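PDB 2GAN: 182aa long hypothetical protein from Pyrococcus horikoshii, which is of unknown function but, as a member of the GNAT family, probably transfers an acetyl group from acetyl-CoA to a substrate not yet identified. Local coordinates for residues Y155-K159 with K160-E164. Residues are numbered along the deposited sequence; the frame is centred on the assembly and turned at random.
Sequences YYYMK and KGFRE. With SO4 (sulfate ion), chain G.
Y157 O receives two backbone donors as helix 152-158 ends: K160 N at 2.8 Å and F162 N at 3.2 Å, reaching it from opposite faces of the carbonyl plane. With the weak bond from G161 N to M158 O, the F162 bond makes a Schellman motif. G161 sits at its positive-phi position (104°), where a side chain would be jammed against the preceding carbonyl, and the chain leaves directly into strand 162-166. Beyond the turn, F162 swings its ring back beside the helix, its CB 4.0 Å from Y157 CB. The two rings lie obliquely, planes 48° apart, with Y157 CD1 over the rim of one F162 face; both pack on V144 of the second subunit. The selenomethionine M158 has SE 3.4 Å from F162 O. Y156 has CG anti to its own N (chi1 -170°), which sends the ring outward along the K160 side. K160 bends at chi2 and then runs extended, crossing the Y156 side chain obliquely near its phenol end, CE 3.9 Å from Y156 OH. Its NZ gives a hydrogen bond to a water that K159 NZ reaches only weakly, and a weak one to S125 OG of the second subunit. A serine in place of K160 would probably cost S125 OG its weak amine bond, leave the water only its weak link to K159, and take the methylene neighbour from the Y156 phenol end. Y156 OH donates to sulfate O3 at 2.7 Å, and the oxygen lies in the ring plane at its edge. G122, G124 and S125 of the second subunit give this anion their backbone N-H groups, in the glycine-rich loop that in GNAT enzymes grips the pyrophosphate of coenzyme A. The sulfate probably occupies a cofactor phosphate position, which would put the Y156 hydroxyl, and more distantly the K160 amine, at the partner's anion site.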
loop_
_atom_site.group_PDB
_atom_site.type_symbol
_atom_site.label_atom_id
_atom_site.label_comp_id
_atom_site.label_asym_id
_atom_site.label_seq_id
_atom_site.Cartn_x
_atom_site.Cartn_y
_atom_site.Cartn_z
ATOM N N TYR A 155 7.191 -0.189 -2.158
ATOM C CA TYR A 155 7.868 -0.860 -1.057
ATOM C C TYR A 155 8.596 -2.110 -1.554
ATOM O O TYR A 155 9.766 -2.331 -1.239
ATOM C CB TYR A 155 6.849 -1.257 0.013
ATOM C CG TYR A 155 7.461 -1.744 1.309
ATOM C CD1 TYR A 155 8.057 -0.852 2.199
ATOM C CD2 TYR A 155 7.415 -3.097 1.656
ATOM C CE1 TYR A 155 8.588 -1.295 3.417
ATOM C CE2 TYR A 155 7.944 -3.546 2.866
ATOM C CZ TYR A 155 8.526 -2.631 3.739
ATOM O OH TYR A 155 9.025 -3.066 4.939
ATOM N N TYR A 156 7.900 -2.927 -2.337
ATOM C CA TYR A 156 8.497 -4.154 -2.867
ATOM C C TYR A 156 9.705 -3.851 -3.758
ATOM O O TYR A 156 10.802 -4.385 -3.554
ATOM C CB TYR A 156 7.462 -4.931 -3.680
ATOM C CG TYR A 156 7.904 -6.323 -4.064
ATOM C CD1 TYR A 156 7.738 -7.394 -3.182
ATOM C CD2 TYR A 156 8.463 -6.578 -5.314
ATOM C CE1 TYR A 156 8.109 -8.686 -3.539
ATOM C CE2 TYR A 156 8.836 -7.866 -5.686
ATOM C CZ TYR A 156 8.654 -8.914 -4.793
ATOM O OH TYR A 156 9.001 -10.190 -5.161
ATOM N N TYR A 157 9.491 -2.992 -4.750
ATOM C CA TYR A 157 10.542 -2.630 -5.684
ATOM C C TYR A 157 11.764 -2.035 -4.984
ATOM O O TYR A 157 12.905 -2.394 -5.291
ATOM C CB TYR A 157 10.006 -1.639 -6.720
ATOM C CG TYR A 157 9.035 -2.213 -7.740
ATOM C CD1 TYR A 157 9.334 -3.383 -8.434
ATOM C CD2 TYR A 157 7.867 -1.527 -8.086
ATOM C CE1 TYR A 157 8.504 -3.855 -9.455
ATOM C CE2 TYR A 157 7.025 -1.990 -9.113
ATOM C CZ TYR A 157 7.359 -3.150 -9.791
ATOM O OH TYR A 157 6.578 -3.584 -10.834
HETATM N N MSE A 158 11.511 -1.130 -4.044
HETATM C CA MSE A 158 12.563 -0.466 -3.287
HETATM C C MSE A 158 13.580 -1.465 -2.725
HETATM O O MSE A 158 14.775 -1.339 -2.967
HETATM C CB MSE A 158 11.937 0.345 -2.148
HETATM C CG MSE A 158 12.756 1.540 -1.704
HETATM SE SE MSE A 158 12.868 2.900 -3.076
HETATM C CE MSE A 158 11.351 3.964 -2.532
ATOM N N LYS A 159 13.108 -2.463 -1.987
ATOM C CA LYS A 159 14.008 -3.452 -1.407
ATOM C C LYS A 159 14.371 -4.525 -2.425
ATOM O O LYS A 159 14.733 -5.641 -2.067
ATOM C CB LYS A 159 13.368 -4.085 -0.163
ATOM C CG LYS A 159 12.139 -4.926 -0.439
ATOM C CD LYS A 159 11.252 -5.044 0.796
ATOM C CE LYS A 159 11.975 -5.683 1.975
ATOM N NZ LYS A 159 12.380 -7.094 1.700
ATOM N N LYS A 160 14.282 -4.170 -3.702
ATOM C CA LYS A 160 14.599 -5.093 -4.782
ATOM C C LYS A 160 15.614 -4.479 -5.743
ATOM O O LYS A 160 15.810 -4.971 -6.855
ATOM C CB LYS A 160 13.325 -5.450 -5.539
ATOM C CG LYS A 160 13.080 -6.931 -5.661
ATOM C CD LYS A 160 12.935 -7.578 -4.307
ATOM C CE LYS A 160 12.655 -9.054 -4.459
ATOM N NZ LYS A 160 12.498 -9.720 -3.141
ATOM N N GLY A 161 16.241 -3.390 -5.311
ATOM C CA GLY A 161 17.236 -2.732 -6.132
ATOM C C GLY A 161 16.771 -1.455 -6.797
ATOM O O GLY A 161 17.568 -0.770 -7.434
ATOM N N PHE A 162 15.491 -1.121 -6.665
ATOM C CA PHE A 162 14.987 0.094 -7.292
ATOM C C PHE A 162 15.085 1.307 -6.371
ATOM O O PHE A 162 15.006 1.181 -5.150
ATOM C CB PHE A 162 13.534 -0.093 -7.757
ATOM C CG PHE A 162 13.384 -0.986 -8.967
ATOM C CD1 PHE A 162 13.513 -2.367 -8.857
ATOM C CD2 PHE A 162 13.123 -0.440 -10.220
ATOM C CE1 PHE A 162 13.382 -3.195 -9.977
ATOM C CE2 PHE A 162 12.990 -1.257 -11.345
ATOM C CZ PHE A 162 13.122 -2.639 -11.222
ATOM N N ARG A 163 15.280 2.479 -6.968
ATOM C CA ARG A 163 15.374 3.731 -6.225
ATOM C C ARG A 163 14.476 4.780 -6.860
ATOM O O ARG A 163 14.248 4.767 -8.066
ATOM C CB ARG A 163 16.823 4.229 -6.176
ATOM C CG ARG A 163 17.648 3.554 -5.085
ATOM C CD ARG A 163 18.919 4.338 -4.734
ATOM N NE ARG A 163 19.506 3.884 -3.470
ATOM C CZ ARG A 163 18.898 3.974 -2.287
ATOM N NH1 ARG A 163 19.501 3.531 -1.193
ATOM N NH2 ARG A 163 17.689 4.513 -2.196
ATOM N N GLU A 164 13.944 5.677 -6.041
ATOM C CA GLU A 164 13.062 6.716 -6.544
ATOM C C GLU A 164 13.868 7.739 -7.335
ATOM O O GLU A 164 14.938 8.163 -6.904
ATOM C CB GLU A 164 12.335 7.384 -5.379
ATOM C CG GLU A 164 11.281 8.391 -5.796
ATOM C CD GLU A 164 10.422 8.848 -4.632
ATOM O OE1 GLU A 164 9.574 9.746 -4.837
ATOM O OE2 GLU A 164 10.595 8.305 -3.515
HETATM S S SO4 G . 8.171 -13.282 -3.651
HETATM O O1 SO4 G . 9.330 -13.777 -4.401
HETATM O O2 SO4 G . 6.979 -13.268 -4.521
HETATM O O3 SO4 G . 8.456 -11.922 -3.173
HETATM O O4 SO4 G . 7.913 -14.163 -2.497
HETATM O O HOH W 1 17.352 -2.843 -2.270
HETATM O O HOH W 2 13.554 -8.840 -1.016
#